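Local structure of proline iminopeptidase-related protein (2YYS) at residues A[27-35]-A[94-105]; A[135-144]-A[150-158]. The protein is of unknown function but belongs to the peptidase S33 family of alpha/beta hydrolases and may act as a peptidase. All coordinates share one frame; numbering follows the deposited sequence.

Interaction 1 is a core contact: strands 27-31 and 97-102 lie side by side within the main sheet, its centre about 7 Å from that of the chain. Interaction 2 lies further out, its centre about 22 Å from the chain's, where helices 131-141 and 150-160 pack in the helical region. The two share no element and stay about 10 Å apart at their nearest atoms. Backbone hydrogen bonds join the strands, with an aromatic pair and leucines on one face and aliphatic side chains on the other. The helices meet through alanine methyls and leucine branches; their charged side chains pair with each other or with outside residues such as R207 and K159, and none bridges the two helices.

Interaction 1: residues A[27-35]-A[94-105]; sequences ALFVLHGGP and VERFGLLAHGFG
A27 to L31 and F97 to H102 run in parallel, joined by a ladder of five backbone hydrogen bonds. G98 supplies both its groups: its N reaches A27 O at 2.9 Å, and its O receives F29 N almost straight. L100 does likewise, its N meeting F29 O and its O taking L31 N at 2.8 Å; H102 N closes the ladder on L31 O at 3.1 Å. The other edge of strand 27-31 is occupied too, L28 and V30 bonding to strand 54-58, while F97 bonds to Q118 and E120 on its other side. These are central strands of the alpha/beta-hydrolase sheet. They lead into the HGGP loop, with a cis peptide before P35, and a type II' turn from H102 to G105, where G105 N returns to H102 O. G103 (phi 60°) probably occupies the elbow position that holds the nucleophilic serine in catalytic relatives. Water bridges the ends: one accepts from A27 N and donates to R96 O, another links G33 N to H102 ND1 in the imidazole plane, and a third accepts from both G34 N and F104 N. H102 NE2 is satisfied by H255 O, and H32 O is met by Q60 NE2. On the F29, L31 and L99 face, the F29 ring turns its edge to the face of F97, centroids 4.8 Å apart and planes at 53°; F97 CG, wedged between its backbone N and carbonyl carbon, lies against F29 CD2. V94 CG1 touches the F29 edge at CE2 and approaches A27 CB to 3.6 Å. L28 CD2 lies over G98.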
ATOM      1  N   ALA A  27      -7.776  10.986  12.503  1.00 19.89           N
ATOM      2  CA  ALA A  27      -7.422   9.588  12.344  1.00 19.32           C
ATOM      3  C   ALA A  27      -6.967   9.254  10.922  1.00 18.96           C
ATOM      4  O   ALA A  27      -7.554   9.733   9.949  1.00 17.65           O
ATOM      5  CB  ALA A  27      -8.591   8.732  12.726  1.00 19.55           C
ATOM      6  N   LEU A  28      -5.915   8.433  10.827  1.00 18.64           N
ATOM      7  CA  LEU A  28      -5.435   7.854   9.571  1.00 18.45           C
ATOM      8  C   LEU A  28      -5.306   6.363   9.713  1.00 18.27           C
ATOM      9  O   LEU A  28      -4.757   5.891  10.708  1.00 18.63           O
ATOM     10  CB  LEU A  28      -4.052   8.411   9.215  1.00 18.42           C
ATOM     11  CG  LEU A  28      -4.019   9.916   9.029  1.00 18.78           C
ATOM     12  CD1 LEU A  28      -2.600  10.419   8.950  1.00 19.70           C
ATOM     13  CD2 LEU A  28      -4.796  10.289   7.768  1.00 19.45           C
ATOM     14  N   PHE A  29      -5.807   5.629   8.720  1.00 17.54           N
ATOM     15  CA  PHE A  29      -5.630   4.195   8.637  1.00 17.53           C
ATOM     16  C   PHE A  29      -4.579   3.877   7.582  1.00 17.57           C
ATOM     17  O   PHE A  29      -4.571   4.475   6.501  1.00 17.15           O
ATOM     18  CB  PHE A  29      -6.965   3.522   8.318  1.00 18.22           C
ATOM     19  CG  PHE A  29      -7.866   3.418   9.513  1.00 19.19           C
ATOM     20  CD1 PHE A  29      -8.130   2.203  10.094  1.00 20.70           C
ATOM     21  CD2 PHE A  29      -8.394   4.555  10.090  1.00 21.71           C
ATOM     22  CE1 PHE A  29      -8.942   2.113  11.215  1.00 22.03           C
ATOM     23  CE2 PHE A  29      -9.203   4.469  11.212  1.00 23.48           C
ATOM     24  CZ  PHE A  29      -9.466   3.253  11.776  1.00 21.97           C
ATOM     25  N   VAL A  30      -3.691   2.938   7.900  1.00 17.11           N
ATOM     26  CA  VAL A  30      -2.571   2.608   7.025  1.00 16.93           C
ATOM     27  C   VAL A  30      -2.853   1.289   6.341  1.00 16.45           C
ATOM     28  O   VAL A  30      -3.164   0.294   6.994  1.00 15.96           O
ATOM     29  CB  VAL A  30      -1.255   2.555   7.801  1.00 16.89           C
ATOM     30  CG1 VAL A  30      -0.063   2.209   6.888  1.00 17.58           C
ATOM     31  CG2 VAL A  30      -1.015   3.887   8.457  1.00 17.68           C
ATOM     32  N   LEU A  31      -2.777   1.304   5.013  1.00 16.21           N
ATOM     33  CA  LEU A  31      -3.023   0.125   4.197  1.00 16.12           C
ATOM     34  C   LEU A  31      -1.720  -0.327   3.522  1.00 16.19           C
ATOM     35  O   LEU A  31      -1.270   0.278   2.540  1.00 16.01           O
ATOM     36  CB  LEU A  31      -4.120   0.429   3.171  1.00 16.41           C
ATOM     37  CG  LEU A  31      -5.527   0.561   3.773  1.00 18.08           C
ATOM     38  CD1 LEU A  31      -6.499   1.215   2.794  1.00 19.57           C
ATOM     39  CD2 LEU A  31      -6.052  -0.806   4.201  1.00 19.06           C
ATOM     40  N   HIS A  32      -1.100  -1.377   4.056  1.00 16.34           N
ATOM     41  CA  HIS A  32       0.129  -1.918   3.469  1.00 16.90           C
ATOM     42  C   HIS A  32      -0.162  -2.656   2.151  1.00 17.61           C
ATOM     43  O   HIS A  32      -1.319  -2.912   1.788  1.00 17.60           O
ATOM     44  CB  HIS A  32       0.841  -2.866   4.442  1.00 16.63           C
ATOM     45  CG  HIS A  32       0.108  -4.149   4.647  1.00 16.32           C
ATOM     46  ND1 HIS A  32      -0.607  -4.422   5.793  1.00 17.33           N
ATOM     47  CD2 HIS A  32      -0.068  -5.210   3.833  1.00 15.13           C
ATOM     48  CE1 HIS A  32      -1.175  -5.606   5.675  1.00 15.73           C
ATOM     49  NE2 HIS A  32      -0.865  -6.107   4.494  1.00 17.29           N
ATOM     50  N   GLY A  33       0.911  -3.045   1.479  1.00 18.20           N
ATOM     51  CA  GLY A  33       0.834  -3.679   0.181  1.00 19.40           C
ATOM     52  C   GLY A  33       1.044  -5.173   0.262  1.00 19.90           C
ATOM     53  O   GLY A  33       0.944  -5.761   1.322  1.00 20.02           O
ATOM     54  N   GLY A  34       1.335  -5.785  -0.872  1.00 20.40           N
ATOM     55  CA  GLY A  34       1.461  -7.223  -0.966  1.00 21.28           C
ATOM     56  C   GLY A  34       0.709  -7.679  -2.202  1.00 21.82           C
ATOM     57  O   GLY A  34       1.151  -7.388  -3.296  1.00 22.69           O
ATOM     58  N   PRO A  35      -0.433  -8.346  -2.058  1.00 22.27           N
ATOM     59  CA  PRO A  35      -1.048  -8.632  -0.754  1.00 22.20           C
ATOM     60  C   PRO A  35      -0.262  -9.654   0.075  1.00 21.45           C
ATOM     61  O   PRO A  35       0.641 -10.306  -0.430  1.00 21.98           O
ATOM     62  CB  PRO A  35      -2.444  -9.157  -1.124  1.00 22.98           C
ATOM     63  CG  PRO A  35      -2.346  -9.637  -2.574  1.00 22.92           C
ATOM     64  CD  PRO A  35      -1.211  -8.876  -3.192  1.00 22.49           C
ATOM     65  N   VAL A  94     -13.868   5.014  15.631  1.00 24.89           N
ATOM     66  CA  VAL A  94     -13.478   6.097  14.733  1.00 25.01           C
ATOM     67  C   VAL A  94     -14.557   6.232  13.654  1.00 25.47           C
ATOM     68  O   VAL A  94     -14.879   5.259  12.978  1.00 25.83           O
ATOM     69  CB  VAL A  94     -12.112   5.810  14.077  1.00 24.96           C
ATOM     70  CG1 VAL A  94     -11.732   6.917  13.099  1.00 24.90           C
ATOM     71  CG2 VAL A  94     -11.024   5.641  15.143  1.00 24.70           C
ATOM     72  N   GLU A  95     -15.102   7.433  13.490  1.00 25.73           N
ATOM     73  CA  GLU A  95     -16.195   7.667  12.542  1.00 26.41           C
ATOM     74  C   GLU A  95     -15.697   8.090  11.173  1.00 24.64           C
ATOM     75  O   GLU A  95     -16.134   7.568  10.163  1.00 25.14           O
ATOM     76  CB  GLU A  95     -17.106   8.767  13.045  1.00 27.31           C
ATOM     77  CG  GLU A  95     -18.166   8.331  14.033  1.00 32.65           C
ATOM     78  CD  GLU A  95     -18.970   9.533  14.468  1.00 38.01           C
ATOM     79  OE1 GLU A  95     -19.852   9.957  13.686  1.00 41.43           O
ATOM     80  OE2 GLU A  95     -18.659  10.087  15.547  1.00 41.42           O
ATOM     81  N   ARG A  96     -14.810   9.071  11.157  1.00 22.96           N
ATOM     82  CA  ARG A  96     -14.219   9.575   9.920  1.00 21.86           C
ATOM     83  C   ARG A  96     -12.697   9.440  10.018  1.00 20.51           C
ATOM     84  O   ARG A  96     -12.128   9.513  11.099  1.00 20.17           O
ATOM     85  CB  ARG A  96     -14.620  11.038   9.697  1.00 21.58           C
ATOM     86  CG  ARG A  96     -16.123  11.253   9.380  1.00 23.29           C
ATOM     87  CD  ARG A  96     -16.570  12.735   9.358  1.00 23.62           C
ATOM     88  NE  ARG A  96     -16.580  13.261  10.718  1.00 24.62           N
ATOM     89  CZ  ARG A  96     -17.562  13.067  11.608  1.00 25.60           C
ATOM     90  NH1 ARG A  96     -18.652  12.385  11.278  1.00 25.98           N
ATOM     91  NH2 ARG A  96     -17.451  13.560  12.840  1.00 24.10           N
ATOM     92  N   PHE A  97     -12.039   9.256   8.883  1.00 19.37           N
ATOM     93  CA  PHE A  97     -10.594   9.009   8.857  1.00 18.41           C
ATOM     94  C   PHE A  97     -10.039   9.223   7.459  1.00 17.83           C
ATOM     95  O   PHE A  97     -10.763   9.080   6.493  1.00 17.59           O
ATOM     96  CB  PHE A  97     -10.313   7.573   9.296  1.00 17.76           C
ATOM     97  CG  PHE A  97     -11.091   6.554   8.522  1.00 17.44           C
ATOM     98  CD1 PHE A  97     -10.614   6.079   7.314  1.00 17.16           C
ATOM     99  CD2 PHE A  97     -12.308   6.083   8.995  1.00 17.29           C
ATOM    100  CE1 PHE A  97     -11.328   5.149   6.591  1.00 17.80           C
ATOM    101  CE2 PHE A  97     -13.023   5.144   8.287  1.00 16.81           C
ATOM    102  CZ  PHE A  97     -12.540   4.686   7.070  1.00 18.27           C
ATOM    103  N   GLY A  98      -8.759   9.573   7.365  1.00 17.73           N
ATOM    104  CA  GLY A  98      -8.019   9.494   6.113  1.00 17.67           C
ATOM    105  C   GLY A  98      -7.288   8.173   5.949  1.00 17.76           C
ATOM    106  O   GLY A  98      -7.282   7.317   6.842  1.00 17.78           O
ATOM    107  N   LEU A  99      -6.667   8.016   4.789  1.00 17.57           N
ATOM    108  CA  LEU A  99      -5.956   6.800   4.446  1.00 17.39           C
ATOM    109  C   LEU A  99      -4.545   7.106   3.963  1.00 16.94           C
ATOM    110  O   LEU A  99      -4.326   8.064   3.228  1.00 16.43           O
ATOM    111  CB  LEU A  99      -6.701   6.068   3.343  1.00 17.33           C
ATOM    112  CG  LEU A  99      -8.109   5.596   3.698  1.00 18.81           C
ATOM    113  CD1 LEU A  99      -8.929   5.383   2.457  1.00 19.91           C
ATOM    114  CD2 LEU A  99      -8.061   4.317   4.485  1.00 19.67           C
ATOM    115  N   LEU A 100      -3.603   6.272   4.391  1.00 16.73           N
ATOM    116  CA  LEU A 100      -2.266   6.192   3.823  1.00 16.80           C
ATOM    117  C   LEU A 100      -2.114   4.794   3.261  1.00 16.58           C
ATOM    118  O   LEU A 100      -2.298   3.824   3.993  1.00 17.01           O
ATOM    119  CB  LEU A 100      -1.201   6.413   4.892  1.00 16.79           C
ATOM    120  CG  LEU A 100      -1.319   7.629   5.797  1.00 19.00           C
ATOM    121  CD1 LEU A 100      -0.188   7.607   6.822  1.00 20.88           C
ATOM    122  CD2 LEU A 100      -1.285   8.923   5.011  1.00 19.09           C
ATOM    123  N   ALA A 101      -1.778   4.686   1.974  1.00 15.93           N
ATOM    124  CA  ALA A 101      -1.633   3.400   1.301  1.00 15.80           C
ATOM    125  C   ALA A 101      -0.273   3.260   0.629  1.00 15.92           C
ATOM    126  O   ALA A 101       0.335   4.251   0.225  1.00 16.87           O
ATOM    127  CB  ALA A 101      -2.720   3.230   0.258  1.00 15.87           C
ATOM    128  N   HIS A 102       0.182   2.020   0.479  1.00 15.47           N
ATOM    129  CA  HIS A 102       1.420   1.718  -0.214  1.00 15.32           C
ATOM    130  C   HIS A 102       1.230   0.500  -1.122  1.00 15.49           C
ATOM    131  O   HIS A 102       0.671  -0.513  -0.713  1.00 15.07           O
ATOM    132  CB  HIS A 102       2.535   1.462   0.796  1.00 16.01           C
ATOM    133  CG  HIS A 102       3.871   1.217   0.168  1.00 15.99           C
ATOM    134  ND1 HIS A 102       4.564   0.042   0.346  1.00 16.92           N
ATOM    135  CD2 HIS A 102       4.638   1.991  -0.636  1.00 16.49           C
ATOM    136  CE1 HIS A 102       5.706   0.104  -0.317  1.00 16.99           C
ATOM    137  NE2 HIS A 102       5.780   1.280  -0.914  1.00 16.10           N
ATOM    138  N   GLY A 103       1.690   0.606  -2.365  1.00 15.54           N
ATOM    139  CA  GLY A 103       1.602  -0.492  -3.312  1.00 15.61           C
ATOM    140  C   GLY A 103       0.167  -0.910  -3.566  1.00 15.79           C
ATOM    141  O   GLY A 103      -0.677  -0.061  -3.856  1.00 15.82           O
ATOM    142  N   PHE A 104      -0.096  -2.213  -3.427  1.00 16.13           N
ATOM    143  CA  PHE A 104      -1.428  -2.785  -3.577  1.00 16.79           C
ATOM    144  C   PHE A 104      -2.440  -2.176  -2.615  1.00 16.20           C
ATOM    145  O   PHE A 104      -3.626  -2.159  -2.901  1.00 15.86           O
ATOM    146  CB  PHE A 104      -1.394  -4.303  -3.374  1.00 17.53           C
ATOM    147  CG  PHE A 104      -2.729  -4.969  -3.573  1.00 19.94           C
ATOM    148  CD1 PHE A 104      -3.410  -4.842  -4.775  1.00 23.52           C
ATOM    149  CD2 PHE A 104      -3.315  -5.685  -2.554  1.00 22.34           C
ATOM    150  CE1 PHE A 104      -4.652  -5.446  -4.949  1.00 25.33           C
ATOM    151  CE2 PHE A 104      -4.542  -6.290  -2.719  1.00 23.23           C
ATOM    152  CZ  PHE A 104      -5.210  -6.176  -3.908  1.00 24.74           C
ATOM    153  N   GLY A 105      -1.968  -1.693  -1.470  1.00 16.09           N
ATOM    154  CA  GLY A 105      -2.801  -0.938  -0.558  1.00 16.31           C
ATOM    155  C   GLY A 105      -3.638   0.124  -1.252  1.00 16.15           C
ATOM    156  O   GLY A 105      -4.733   0.439  -0.791  1.00 15.71           O
TER
HETATM  157  O   HOH W   1     -10.667  11.609  12.008  1.00 21.99           O
HETATM  158  O   HOH W   2       3.640  -2.062   2.023  1.00 22.65           O
HETATM  159  O   HOH W   3       2.202  -4.011  -2.940  1.00 15.94           O

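Interaction 2: residues A[135-144]-A[150-158]; sequences AARLAEAAGL and PEENLKEAL
L138 and A157 meet first through their CB atoms, 4.4 Å apart, where the leucine leaves helix 131-141 toward helix 150-160. With CG anti to the carbonyl carbon (chi1 -72°), the L138 chain then carries CD1 to L154 CD1 at 3.8 Å. The two leucines lie alongside each other and point the same way, while L138 CD2 diverges from L154; W206 and, from helix 163-171, L166, F167 and L170 also touch the L138 side chain. Both helices belong to the helical cap inserted in the alpha/beta-hydrolase fold between strands 119-125 and 221-226. The axes of 135-141 and 150-158 differ by 28° in direction and approach to 8.1 Å, a closeness the alanines permit. A135 CB sits 3.4 Å from P150 O, and A157 CB fits against A139 CA at 4.0 Å, with A142 CB beside it. G143 ends the first helix in a Schellman motif, G143 N and L144 N bonding back to E140 O and A139 O. The turn brings L144 across to the second helix, where its CD1 reaches E156 O at 3.6 Å and also touches E156 CB. E156 OE2 itself is gripped by K155 NZ and K159 NZ.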
ATOM      1  N   ALA A 135       3.059  -7.136 -14.572  1.00 19.36           N
ATOM      2  CA  ALA A 135       3.513  -8.426 -15.091  1.00 19.35           C
ATOM      3  C   ALA A 135       4.362  -8.231 -16.353  1.00 19.17           C
ATOM      4  O   ALA A 135       5.366  -8.893 -16.544  1.00 19.89           O
ATOM      5  CB  ALA A 135       2.321  -9.337 -15.374  1.00 19.56           C
ATOM      6  N   ALA A 136       3.942  -7.320 -17.214  1.00 19.11           N
ATOM      7  CA  ALA A 136       4.737  -6.925 -18.366  1.00 19.29           C
ATOM      8  C   ALA A 136       6.107  -6.403 -17.923  1.00 19.21           C
ATOM      9  O   ALA A 136       7.106  -6.738 -18.534  1.00 18.89           O
ATOM     10  CB  ALA A 136       4.002  -5.870 -19.193  1.00 18.85           C
ATOM     11  N   ARG A 137       6.151  -5.616 -16.844  1.00 19.28           N
ATOM     12  CA  ARG A 137       7.419  -5.069 -16.344  1.00 19.48           C
ATOM     13  C   ARG A 137       8.353  -6.137 -15.786  1.00 20.03           C
ATOM     14  O   ARG A 137       9.562  -6.031 -15.942  1.00 19.96           O
ATOM     15  CB  ARG A 137       7.200  -3.993 -15.279  1.00 19.58           C
ATOM     16  CG  ARG A 137       6.317  -2.846 -15.713  1.00 19.25           C
ATOM     17  CD  ARG A 137       6.980  -1.820 -16.596  1.00 19.04           C
ATOM     18  NE  ARG A 137       7.240  -2.268 -17.958  1.00 19.61           N
ATOM     19  CZ  ARG A 137       6.315  -2.501 -18.886  1.00 20.40           C
ATOM     20  NH1 ARG A 137       5.020  -2.391 -18.605  1.00 21.34           N
ATOM     21  NH2 ARG A 137       6.692  -2.861 -20.111  1.00 19.83           N
ATOM     22  N   LEU A 138       7.796  -7.143 -15.117  1.00 20.57           N
ATOM     23  CA  LEU A 138       8.574  -8.270 -14.615  1.00 21.21           C
ATOM     24  C   LEU A 138       9.180  -9.062 -15.784  1.00 21.54           C
ATOM     25  O   LEU A 138      10.362  -9.411 -15.775  1.00 21.31           O
ATOM     26  CB  LEU A 138       7.693  -9.178 -13.749  1.00 21.27           C
ATOM     27  CG  LEU A 138       7.328  -8.568 -12.393  1.00 22.22           C
ATOM     28  CD1 LEU A 138       6.180  -9.304 -11.760  1.00 23.44           C
ATOM     29  CD2 LEU A 138       8.534  -8.575 -11.453  1.00 23.66           C
ATOM     30  N   ALA A 139       8.362  -9.317 -16.797  1.00 21.94           N
ATOM     31  CA  ALA A 139       8.802 -10.066 -17.964  1.00 22.47           C
ATOM     32  C   ALA A 139       9.901  -9.285 -18.683  1.00 22.50           C
ATOM     33  O   ALA A 139      10.905  -9.848 -19.089  1.00 22.13           O
ATOM     34  CB  ALA A 139       7.632 -10.324 -18.897  1.00 22.39           C
ATOM     35  N   GLU A 140       9.684  -7.982 -18.819  1.00 22.64           N
ATOM     36  CA  GLU A 140      10.665  -7.051 -19.381  1.00 23.10           C
ATOM     37  C   GLU A 140      11.969  -7.049 -18.587  1.00 23.51           C
ATOM     38  O   GLU A 140      13.043  -7.041 -19.167  1.00 23.99           O
ATOM     39  CB  GLU A 140      10.054  -5.648 -19.406  1.00 23.35           C
ATOM     40  CG  GLU A 140      10.972  -4.508 -19.802  1.00 22.75           C
ATOM     41  CD  GLU A 140      10.234  -3.195 -19.788  1.00 23.21           C
ATOM     42  OE1 GLU A 140      10.178  -2.570 -18.699  1.00 22.21           O
ATOM     43  OE2 GLU A 140       9.686  -2.805 -20.851  1.00 22.10           O
ATOM     44  N   ALA A 141      11.871  -7.078 -17.264  1.00 23.88           N
ATOM     45  CA  ALA A 141      13.048  -7.087 -16.408  1.00 24.55           C
ATOM     46  C   ALA A 141      13.845  -8.369 -16.554  1.00 25.09           C
ATOM     47  O   ALA A 141      15.041  -8.376 -16.309  1.00 25.15           O
ATOM     48  CB  ALA A 141      12.656  -6.876 -14.947  1.00 24.49           C
ATOM     49  N   ALA A 142      13.169  -9.451 -16.942  1.00 25.90           N
ATOM     50  CA  ALA A 142      13.804 -10.750 -17.149  1.00 26.30           C
ATOM     51  C   ALA A 142      14.334 -10.935 -18.584  1.00 26.59           C
ATOM     52  O   ALA A 142      14.786 -12.017 -18.929  1.00 26.73           O
ATOM     53  CB  ALA A 142      12.814 -11.857 -16.816  1.00 26.47           C
ATOM     54  N   GLY A 143      14.246  -9.897 -19.415  1.00 26.67           N
ATOM     55  CA  GLY A 143      14.747  -9.939 -20.784  1.00 27.03           C
ATOM     56  C   GLY A 143      13.775 -10.450 -21.843  1.00 27.23           C
ATOM     57  O   GLY A 143      14.192 -10.788 -22.945  1.00 27.34           O
ATOM     58  N   LEU A 144      12.483 -10.476 -21.521  1.00 27.66           N
ATOM     59  CA  LEU A 144      11.453 -11.017 -22.404  1.00 27.68           C
ATOM     60  C   LEU A 144      10.582  -9.924 -22.985  1.00 27.72           C
ATOM     61  O   LEU A 144      10.368  -8.886 -22.361  1.00 27.13           O
ATOM     62  CB  LEU A 144      10.540 -11.977 -21.638  1.00 27.90           C
ATOM     63  CG  LEU A 144      11.220 -13.149 -20.945  1.00 29.32           C
ATOM     64  CD1 LEU A 144      10.238 -13.863 -20.042  1.00 30.03           C
ATOM     65  CD2 LEU A 144      11.787 -14.104 -22.003  1.00 31.05           C
ATOM     66  N   PRO A 150      -1.241 -11.738 -19.003  1.00 29.49           N
ATOM     67  CA  PRO A 150      -0.436 -11.316 -17.847  1.00 29.23           C
ATOM     68  C   PRO A 150       0.056 -12.446 -16.940  1.00 29.19           C
ATOM     69  O   PRO A 150       1.163 -12.351 -16.429  1.00 28.14           O
ATOM     70  CB  PRO A 150      -1.374 -10.373 -17.086  1.00 29.34           C
ATOM     71  CG  PRO A 150      -2.755 -10.705 -17.550  1.00 29.43           C
ATOM     72  CD  PRO A 150      -2.628 -11.237 -18.930  1.00 29.47           C
ATOM     73  N   GLU A 151      -0.746 -13.488 -16.742  1.00 29.68           N
ATOM     74  CA  GLU A 151      -0.330 -14.621 -15.916  1.00 30.27           C
ATOM     75  C   GLU A 151       0.770 -15.433 -16.596  1.00 30.28           C
ATOM     76  O   GLU A 151       1.627 -15.985 -15.917  1.00 30.13           O
ATOM     77  CB  GLU A 151      -1.542 -15.487 -15.542  1.00 30.65           C
ATOM     78  CG  GLU A 151      -2.539 -14.719 -14.667  1.00 32.41           C
ATOM     79  CD  GLU A 151      -3.790 -15.510 -14.300  1.00 34.28           C
ATOM     80  OE1 GLU A 151      -4.581 -15.862 -15.205  1.00 35.30           O
ATOM     81  OE2 GLU A 151      -4.006 -15.739 -13.096  1.00 35.37           O
ATOM     82  N   GLU A 152       0.757 -15.471 -17.929  1.00 30.59           N
ATOM     83  CA  GLU A 152       1.842 -16.071 -18.714  1.00 31.46           C
ATOM     84  C   GLU A 152       3.125 -15.223 -18.634  1.00 30.75           C
ATOM     85  O   GLU A 152       4.228 -15.757 -18.629  1.00 30.24           O
ATOM     86  CB  GLU A 152       1.419 -16.248 -20.188  1.00 32.34           C
ATOM     87  CG  GLU A 152       1.605 -17.654 -20.763  1.00 36.47           C
ATOM     88  CD  GLU A 152       1.694 -17.674 -22.295  1.00 40.85           C
ATOM     89  OE1 GLU A 152       0.949 -16.902 -22.961  1.00 41.79           O
ATOM     90  OE2 GLU A 152       2.510 -18.468 -22.835  1.00 42.68           O
ATOM     91  N   ASN A 153       2.987 -13.903 -18.581  1.00 30.25           N
ATOM     92  CA  ASN A 153       4.158 -13.043 -18.413  1.00 29.89           C
ATOM     93  C   ASN A 153       4.840 -13.341 -17.099  1.00 30.44           C
ATOM     94  O   ASN A 153       6.054 -13.467 -17.044  1.00 29.67           O
ATOM     95  CB  ASN A 153       3.777 -11.565 -18.483  1.00 29.38           C
ATOM     96  CG  ASN A 153       3.671 -11.072 -19.895  1.00 29.05           C
ATOM     97  OD1 ASN A 153       2.877 -10.189 -20.197  1.00 30.36           O
ATOM     98  ND2 ASN A 153       4.472 -11.645 -20.778  1.00 25.89           N
ATOM     99  N   LEU A 154       4.043 -13.471 -16.046  1.00 31.42           N
ATOM    100  CA  LEU A 154       4.553 -13.789 -14.725  1.00 32.57           C
ATOM    101  C   LEU A 154       5.259 -15.147 -14.716  1.00 33.07           C
ATOM    102  O   LEU A 154       6.385 -15.263 -14.240  1.00 32.77           O
ATOM    103  CB  LEU A 154       3.403 -13.784 -13.727  1.00 32.79           C
ATOM    104  CG  LEU A 154       3.760 -13.947 -12.254  1.00 33.98           C
ATOM    105  CD1 LEU A 154       4.559 -12.754 -11.721  1.00 34.35           C
ATOM    106  CD2 LEU A 154       2.473 -14.129 -11.466  1.00 35.42           C
ATOM    107  N   LYS A 155       4.584 -16.161 -15.252  1.00 33.71           N
ATOM    108  CA  LYS A 155       5.108 -17.523 -15.291  1.00 34.44           C
ATOM    109  C   LYS A 155       6.423 -17.589 -16.071  1.00 33.97           C
ATOM    110  O   LYS A 155       7.370 -18.218 -15.630  1.00 34.04           O
ATOM    111  CB  LYS A 155       4.062 -18.480 -15.896  1.00 35.20           C
ATOM    112  CG  LYS A 155       4.569 -19.913 -16.168  1.00 38.45           C
ATOM    113  CD  LYS A 155       3.425 -20.911 -16.453  1.00 42.23           C
ATOM    114  CE  LYS A 155       2.796 -20.706 -17.842  1.00 44.31           C
ATOM    115  NZ  LYS A 155       3.741 -20.940 -18.978  1.00 45.70           N
ATOM    116  N   GLU A 156       6.479 -16.928 -17.221  1.00 33.62           N
ATOM    117  CA  GLU A 156       7.679 -16.937 -18.057  1.00 33.58           C
ATOM    118  C   GLU A 156       8.857 -16.164 -17.433  1.00 33.01           C
ATOM    119  O   GLU A 156      10.014 -16.546 -17.603  1.00 31.94           O
ATOM    120  CB  GLU A 156       7.356 -16.395 -19.457  1.00 33.82           C
ATOM    121  CG  GLU A 156       6.413 -17.293 -20.261  1.00 35.24           C
ATOM    122  CD  GLU A 156       6.970 -18.690 -20.480  1.00 36.31           C
ATOM    123  OE1 GLU A 156       8.098 -18.796 -21.000  1.00 35.98           O
ATOM    124  OE2 GLU A 156       6.283 -19.675 -20.123  1.00 38.11           O
ATOM    125  N   ALA A 157       8.551 -15.079 -16.728  1.00 32.76           N
ATOM    126  CA  ALA A 157       9.552 -14.325 -15.986  1.00 32.83           C
ATOM    127  C   ALA A 157      10.166 -15.186 -14.883  1.00 33.49           C
ATOM    128  O   ALA A 157      11.382 -15.178 -14.701  1.00 32.43           O
ATOM    129  CB  ALA A 157       8.945 -13.079 -15.388  1.00 32.65           C
ATOM    130  N   LEU A 158       9.314 -15.938 -14.175  1.00 34.63           N
ATOM    131  CA  LEU A 158       9.727 -16.731 -13.019  1.00 35.67           C
ATOM    132  C   LEU A 158      10.445 -18.017 -13.411  1.00 36.51           C
ATOM    133  O   LEU A 158      11.086 -18.641 -12.574  1.00 36.62           O
ATOM    134  CB  LEU A 158       8.532 -17.028 -12.103  1.00 35.82           C
ATOM    135  CG  LEU A 158       7.832 -15.818 -11.447  1.00 37.53           C
ATOM    136  CD1 LEU A 158       6.945 -16.242 -10.262  1.00 38.56           C
ATOM    137  CD2 LEU A 158       8.809 -14.726 -11.005  1.00 37.85           C
TER